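PDB 2X2Z: apical membrane antigen 1, soluble form from Toxoplasma gondii, which takes part in host cell invasion as a parasite surface component of the moving junction formed between parasite and host cell membranes. Local coordinates for residues A[34-39]-A[273-278]; A[167-172]-A[289-294]. All blocks are in the same frame, centred on the assembly; numbering follows the deposited sequence.

Interaction 1 (A[34-39]-A[273-278])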
loop_
_atom_site.group_PDB
_atom_site.type_symbol
_atom_site.label_atom_id
_atom_site.label_comp_id
_atom_site.label_asym_id
_atom_site.label_seq_id
_atom_site.Cartn_x
_atom_site.Cartn_y
_atom_site.Cartn_z
ATOM N N VAL A 34 5.459 -4.917 -4.696
ATOM C CA VAL A 34 5.385 -6.376 -4.581
ATOM C C VAL A 34 5.700 -6.686 -3.116
ATOM O O VAL A 34 6.767 -6.363 -2.648
ATOM C CB VAL A 34 6.433 -7.036 -5.473
ATOM C CG1 VAL A 34 6.528 -8.503 -5.206
ATOM C CG2 VAL A 34 6.072 -6.843 -7.006
ATOM N N ASP A 35 4.781 -7.352 -2.408
ATOM C CA ASP A 35 5.010 -7.870 -1.028
ATOM C C ASP A 35 5.249 -9.397 -1.019
ATOM O O ASP A 35 4.341 -10.192 -1.303
ATOM C CB ASP A 35 3.780 -7.547 -0.216
ATOM C CG ASP A 35 3.823 -8.097 1.252
ATOM O OD1 ASP A 35 4.850 -8.683 1.723
ATOM O OD2 ASP A 35 2.765 -7.943 1.891
ATOM N N LEU A 36 6.479 -9.797 -0.723
ATOM C CA LEU A 36 6.860 -11.216 -0.633
ATOM C C LEU A 36 7.846 -11.290 0.495
ATOM O O LEU A 36 8.975 -11.785 0.317
ATOM C CB LEU A 36 7.511 -11.696 -1.956
ATOM C CG LEU A 36 6.613 -11.770 -3.212
ATOM C CD1 LEU A 36 7.348 -12.230 -4.452
ATOM C CD2 LEU A 36 5.501 -12.706 -2.955
ATOM N N GLY A 37 7.447 -10.819 1.682
ATOM C CA GLY A 37 8.431 -10.599 2.747
ATOM C C GLY A 37 8.800 -11.810 3.614
ATOM O O GLY A 37 9.711 -11.732 4.430
ATOM N N GLN A 38 8.053 -12.892 3.518
ATOM C CA GLN A 38 8.321 -14.113 4.323
ATOM C C GLN A 38 8.550 -15.354 3.425
ATOM O O GLN A 38 8.490 -15.289 2.184
ATOM C CB GLN A 38 7.153 -14.387 5.281
ATOM C CG GLN A 38 7.235 -13.538 6.514
ATOM C CD GLN A 38 6.047 -13.635 7.422
ATOM O OE1 GLN A 38 5.053 -14.294 7.118
ATOM N NE2 GLN A 38 6.138 -12.976 8.566
ATOM N N ASP A 39 8.846 -16.486 4.057
ATOM C CA ASP A 39 9.162 -17.716 3.325
ATOM C C ASP A 39 8.513 -18.809 4.085
ATOM O O ASP A 39 8.547 -18.789 5.323
ATOM C CB ASP A 39 10.645 -17.980 3.256
ATOM C CG ASP A 39 11.395 -16.902 2.468
ATOM O OD1 ASP A 39 11.256 -16.828 1.204
ATOM O OD2 ASP A 39 12.138 -16.143 3.144
ATOM N N SER A 273 9.659 -2.676 -2.872
ATOM C CA SER A 273 9.280 -3.868 -3.630
ATOM C C SER A 273 10.177 -5.038 -3.244
ATOM O O SER A 273 11.401 -4.866 -3.154
ATOM C CB SER A 273 9.439 -3.604 -5.150
ATOM O OG SER A 273 9.221 -4.775 -5.936
ATOM N N ASP A 274 9.602 -6.235 -3.120
ATOM C CA ASP A 274 10.377 -7.409 -2.762
ATOM C C ASP A 274 10.672 -8.309 -3.996
ATOM O O ASP A 274 10.984 -9.496 -3.849
ATOM C CB ASP A 274 9.643 -8.214 -1.671
ATOM C CG ASP A 274 9.461 -7.458 -0.377
ATOM O OD1 ASP A 274 10.178 -6.458 -0.082
ATOM O OD2 ASP A 274 8.548 -7.874 0.405
ATOM N N GLN A 275 10.637 -7.725 -5.197
ATOM C CA GLN A 275 10.784 -8.482 -6.442
ATOM C C GLN A 275 12.262 -8.504 -6.893
ATOM O O GLN A 275 12.878 -7.447 -7.024
ATOM C CB GLN A 275 9.909 -7.899 -7.571
ATOM C CG GLN A 275 9.885 -8.728 -8.914
ATOM C CD GLN A 275 8.882 -9.883 -8.957
ATOM O OE1 GLN A 275 8.729 -10.522 -9.988
ATOM N NE2 GLN A 275 8.207 -10.164 -7.851
ATOM N N PRO A 276 12.805 -9.714 -7.147
ATOM C CA PRO A 276 14.191 -9.933 -7.555
ATOM C C PRO A 276 14.355 -9.504 -9.003
ATOM O O PRO A 276 13.367 -9.509 -9.752
ATOM C CB PRO A 276 14.354 -11.459 -7.454
ATOM C CG PRO A 276 13.001 -12.011 -7.124
ATOM C CD PRO A 276 12.002 -10.935 -7.299
ATOM N N HIS A 277 15.567 -9.156 -9.410
ATOM C CA HIS A 277 15.760 -8.693 -10.811
ATOM C C HIS A 277 15.776 -9.813 -11.842
ATOM O O HIS A 277 15.530 -9.551 -13.019
ATOM C CB HIS A 277 16.982 -7.768 -10.960
ATOM C CG HIS A 277 18.176 -8.189 -10.148
ATOM N ND1 HIS A 277 18.906 -9.327 -10.426
ATOM C CD2 HIS A 277 18.792 -7.600 -9.090
ATOM C CE1 HIS A 277 19.910 -9.431 -9.569
ATOM N NE2 HIS A 277 19.866 -8.395 -8.749
ATOM N N THR A 278 16.060 -11.055 -11.413
ATOM C CA THR A 278 15.988 -12.227 -12.300
ATOM C C THR A 278 15.300 -13.336 -11.531
ATOM O O THR A 278 15.570 -13.547 -10.337
ATOM C CB THR A 278 17.361 -12.759 -12.689
ATOM O OG1 THR A 278 17.995 -13.310 -11.519
ATOM C CG2 THR A 278 18.257 -11.634 -13.318
#

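Interaction 2 (A[167-172]-A[289-294])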
loop_
_atom_site.group_PDB
_atom_site.type_symbol
_atom_site.label_atom_id
_atom_site.label_comp_id
_atom_site.label_asym_id
_atom_site.label_seq_id
_atom_site.Cartn_x
_atom_site.Cartn_y
_atom_site.Cartn_z
ATOM N N TYR A 167 -5.311 -17.451 -4.408
ATOM C CA TYR A 167 -4.450 -18.596 -4.498
ATOM C C TYR A 167 -3.156 -18.238 -5.108
ATOM O O TYR A 167 -2.124 -18.721 -4.648
ATOM C CB TYR A 167 -5.120 -19.649 -5.341
ATOM C CG TYR A 167 -4.372 -20.947 -5.403
ATOM C CD1 TYR A 167 -4.299 -21.762 -4.271
ATOM C CD2 TYR A 167 -3.752 -21.396 -6.612
ATOM C CE1 TYR A 167 -3.632 -22.939 -4.290
ATOM C CE2 TYR A 167 -3.093 -22.621 -6.652
ATOM C CZ TYR A 167 -3.069 -23.387 -5.448
ATOM O OH TYR A 167 -2.438 -24.579 -5.348
ATOM N N VAL A 168 -3.196 -17.415 -6.168
ATOM C CA VAL A 168 -1.960 -16.895 -6.704
ATOM C C VAL A 168 -1.421 -15.686 -5.885
ATOM O O VAL A 168 -2.052 -14.638 -5.848
ATOM C CB VAL A 168 -2.095 -16.519 -8.205
ATOM C CG1 VAL A 168 -0.742 -16.011 -8.700
ATOM C CG2 VAL A 168 -2.561 -17.725 -9.023
ATOM N N SER A 169 -0.243 -15.841 -5.254
ATOM C CA SER A 169 0.400 -14.825 -4.452
ATOM C C SER A 169 1.494 -14.115 -5.248
ATOM O O SER A 169 2.138 -13.171 -4.751
ATOM C CB SER A 169 1.010 -15.494 -3.240
ATOM O OG SER A 169 1.707 -16.661 -3.600
ATOM N N MET A 170 1.752 -14.610 -6.450
ATOM C CA MET A 170 2.628 -13.866 -7.359
ATOM C C MET A 170 1.997 -12.500 -7.612
ATOM O O MET A 170 0.737 -12.377 -7.657
ATOM C CB MET A 170 2.772 -14.626 -8.656
ATOM C CG MET A 170 3.449 -15.950 -8.523
ATOM S SD MET A 170 3.874 -16.574 -10.181
ATOM C CE MET A 170 2.266 -17.121 -10.689
ATOM N N GLN A 171 2.858 -11.490 -7.766
ATOM C CA GLN A 171 2.410 -10.138 -8.056
ATOM C C GLN A 171 3.000 -9.444 -9.320
ATOM O O GLN A 171 2.335 -8.557 -9.884
ATOM C CB GLN A 171 2.581 -9.283 -6.812
ATOM C CG GLN A 171 1.647 -9.748 -5.595
ATOM C CD GLN A 171 2.379 -9.445 -4.263
ATOM O OE1 GLN A 171 2.557 -8.289 -3.932
ATOM N NE2 GLN A 171 2.845 -10.478 -3.553
ATOM N N LEU A 172 4.164 -9.900 -9.811
ATOM C CA LEU A 172 4.828 -9.330 -11.021
ATOM C C LEU A 172 5.468 -10.491 -11.800
ATOM O O LEU A 172 6.165 -11.350 -11.234
ATOM C CB LEU A 172 5.868 -8.226 -10.650
ATOM C CG LEU A 172 6.756 -7.477 -11.684
ATOM C CD1 LEU A 172 5.873 -6.755 -12.694
ATOM C CD2 LEU A 172 7.690 -6.460 -11.048
ATOM N N ASP A 289 4.513 -22.297 -11.791
ATOM C CA ASP A 289 4.088 -22.389 -10.393
ATOM C C ASP A 289 3.040 -21.334 -10.077
ATOM O O ASP A 289 2.998 -20.285 -10.719
ATOM C CB ASP A 289 5.302 -22.204 -9.465
ATOM C CG ASP A 289 6.032 -23.518 -9.182
ATOM O OD1 ASP A 289 7.222 -23.624 -9.549
ATOM O OD2 ASP A 289 5.414 -24.430 -8.573
ATOM N N TRP A 290 2.202 -21.602 -9.080
ATOM C CA TRP A 290 1.250 -20.612 -8.622
ATOM C C TRP A 290 1.832 -19.604 -7.597
ATOM O O TRP A 290 1.262 -18.528 -7.392
ATOM C CB TRP A 290 0.063 -21.305 -8.013
ATOM C CG TRP A 290 -0.600 -22.360 -8.880
ATOM C CD1 TRP A 290 -0.508 -23.705 -8.734
ATOM C CD2 TRP A 290 -1.451 -22.129 -10.004
ATOM N NE1 TRP A 290 -1.247 -24.333 -9.711
ATOM C CE2 TRP A 290 -1.863 -23.389 -10.483
ATOM C CE3 TRP A 290 -1.920 -20.979 -10.640
ATOM C CZ2 TRP A 290 -2.699 -23.537 -11.599
ATOM C CZ3 TRP A 290 -2.770 -21.124 -11.742
ATOM C CH2 TRP A 290 -3.134 -22.392 -12.218
ATOM N N TRP A 291 2.952 -19.945 -6.957
ATOM C CA TRP A 291 3.561 -19.088 -5.939
ATOM C C TRP A 291 5.026 -18.831 -6.331
ATOM O O TRP A 291 5.638 -19.710 -6.846
ATOM C CB TRP A 291 3.491 -19.798 -4.557
ATOM C CG TRP A 291 2.086 -20.314 -4.193
ATOM C CD1 TRP A 291 0.901 -19.711 -4.499
ATOM C CD2 TRP A 291 1.738 -21.493 -3.422
ATOM N NE1 TRP A 291 -0.161 -20.444 -4.029
ATOM C CE2 TRP A 291 0.312 -21.536 -3.348
ATOM C CE3 TRP A 291 2.483 -22.524 -2.811
ATOM C CZ2 TRP A 291 -0.395 -22.555 -2.658
ATOM C CZ3 TRP A 291 1.770 -23.565 -2.118
ATOM C CH2 TRP A 291 0.346 -23.555 -2.042
ATOM N N PRO A 292 5.595 -17.663 -6.003
ATOM C CA PRO A 292 7.009 -17.422 -6.241
ATOM C C PRO A 292 7.891 -18.365 -5.431
ATOM O O PRO A 292 7.574 -18.706 -4.232
ATOM C CB PRO A 292 7.224 -16.012 -5.698
ATOM C CG PRO A 292 5.825 -15.430 -5.487
ATOM C CD PRO A 292 5.053 -16.658 -5.067
ATOM N N LEU A 293 8.978 -18.783 -6.063
ATOM C CA LEU A 293 9.931 -19.641 -5.385
ATOM C C LEU A 293 10.901 -18.807 -4.583
ATOM O O LEU A 293 11.287 -17.731 -4.995
ATOM C CB LEU A 293 10.673 -20.522 -6.389
ATOM C CG LEU A 293 9.837 -21.492 -7.231
ATOM C CD1 LEU A 293 10.603 -21.864 -8.533
ATOM C CD2 LEU A 293 9.501 -22.728 -6.470
ATOM N N HIS A 294 11.277 -19.308 -3.405
ATOM C CA HIS A 294 12.434 -18.791 -2.649
ATOM C C HIS A 294 13.693 -18.732 -3.548
ATOM O O HIS A 294 13.904 -19.583 -4.384
ATOM C CB HIS A 294 12.688 -19.678 -1.422
ATOM C CG HIS A 294 13.927 -19.315 -0.674
ATOM N ND1 HIS A 294 13.925 -18.412 0.361
ATOM C CD2 HIS A 294 15.216 -19.727 -0.812
ATOM C CE1 HIS A 294 15.155 -18.301 0.847
ATOM N NE2 HIS A 294 15.953 -19.086 0.155
#

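Interaction 1 (A[34-39]-A[273-278])
D274 holds the backbone of residues 34-39 with two groups of its own, one from the main chain and one from the side chain. Its amide N donates to V34 O at 2.9 Å, and its carboxylate turns back to accept from the amide two residues further on, L36 N to D274 OD2 at 3.0 Å. The second bond is nearly straight (162°) and uses the anti lone pair of OD2. With CG beside the residue's own N (chi1 -63°), the carboxylate and the N-H reach the same strip of backbone. The buried carboxylate has further partners: S301 OG binds OD1, while G31 N, and more weakly S30 OG, share OD2.

A second acid lies close by. D35 OD1 stands 4.0 Å from D274 OD2, the two carboxylates side by side with their planes 81° apart. This proximity would tend to raise the proton affinity of one or both, but the D35 group is itself well supplied with donors, from S30, A51 and G52, and G37 N adds a weak bond to D35 OD1 of 3.4 Å.

The setting is the junction of domain I with the long loop of domain II between helix 258-267 and strand 308-313. On the domain I side the chain is about to enter the hairpin 38-42/45-49, where G37 and Q38 both face E49 in a classic beta bulge. From that hairpin, R48 binds D274 O.

Van der Waals contacts flank these bonds. V34 CB lies 3.6 Å from S273 OG, and V34 CG2 is 4.0 Å from Q275 CB, the V34 and Q275 side chains crossing obliquely. L36 CB lies 4.1 Å from D274 CB, and the L36 side chain runs alongside that of Q275, pointing the same way.

Interaction 2 (A[167-172]-A[289-294])
Y167 meets two neighbouring tryptophans, W290 and W291, and the three rings form an aromatic cluster. W291 makes an edge-to-face pair with Y167: the planes stand 61° apart, and W291 NE1 lies above the centre of the tyrosine ring. Farther along the indole, W291 CZ2 reaches Y167 CE1 at 3.6 Å. W290 is disposed differently. Here CE2 of Y167 lies over a face of the W290 indole, toward its rim, 3.4 Å from W290 CG, with the ring planes oblique. V168 also joins W290, its CG2 lying 3.7 Å from CE3 of the six-membered ring.

One hydrogen bond spans the segments, from W291 NE1 to Y167 O at 2.7 Å. The oxygen is almost in the indole plane, yet the N-H points somewhat off it (137°). The same indole is therefore fixed through its nitrogen while its ring packs: Y150 stacks on it and Y47 meets it edge-to-face. S169 OG, which binds Y150 OH, touches W291 CD1 at 3.3 Å.

These tryptophans belong to the long loop of domain II, which in AMA1 proteins packs on domain I and fills part of the apical hydrophobic groove; in the complex with RON2 this loop is displaced. The present contact is consistent with the loop docked in the absence of RON2.

Methionine and proline packing continues the interface. The M170 chain bends at its last torsion (chi3 -77°), bringing CE into van der Waals contact, 3.2 Å from D289 O, whose hydrogen bond comes from W287 NE1. M170 CG packs on P292 CD. Between these apolar groups W290 O is buried without a hydrogen-bond partner, V168 CG1 approaching it to 3.5 Å and M170 CG to 3.6 Å.

From the N terminus the chain passes 34-39 and then 167-172, both in domain I, before domain II supplies 273-278 and 289-294 in turn. Interaction 1 closes a loop over 233 intervening residues and interaction 2 one over 116; because the segments alternate, the two closures cross rather than nest. Both fasten the same domain II loop to domain I, one near the start of the 38-42/45-49 hairpin and the other on the loop that follows strand 162-165. Their centres lie about 10 Å apart, and they touch directly: Q171 NE2 donates to D35 O, and H294 ND1 makes a weak bond with D39 OD1.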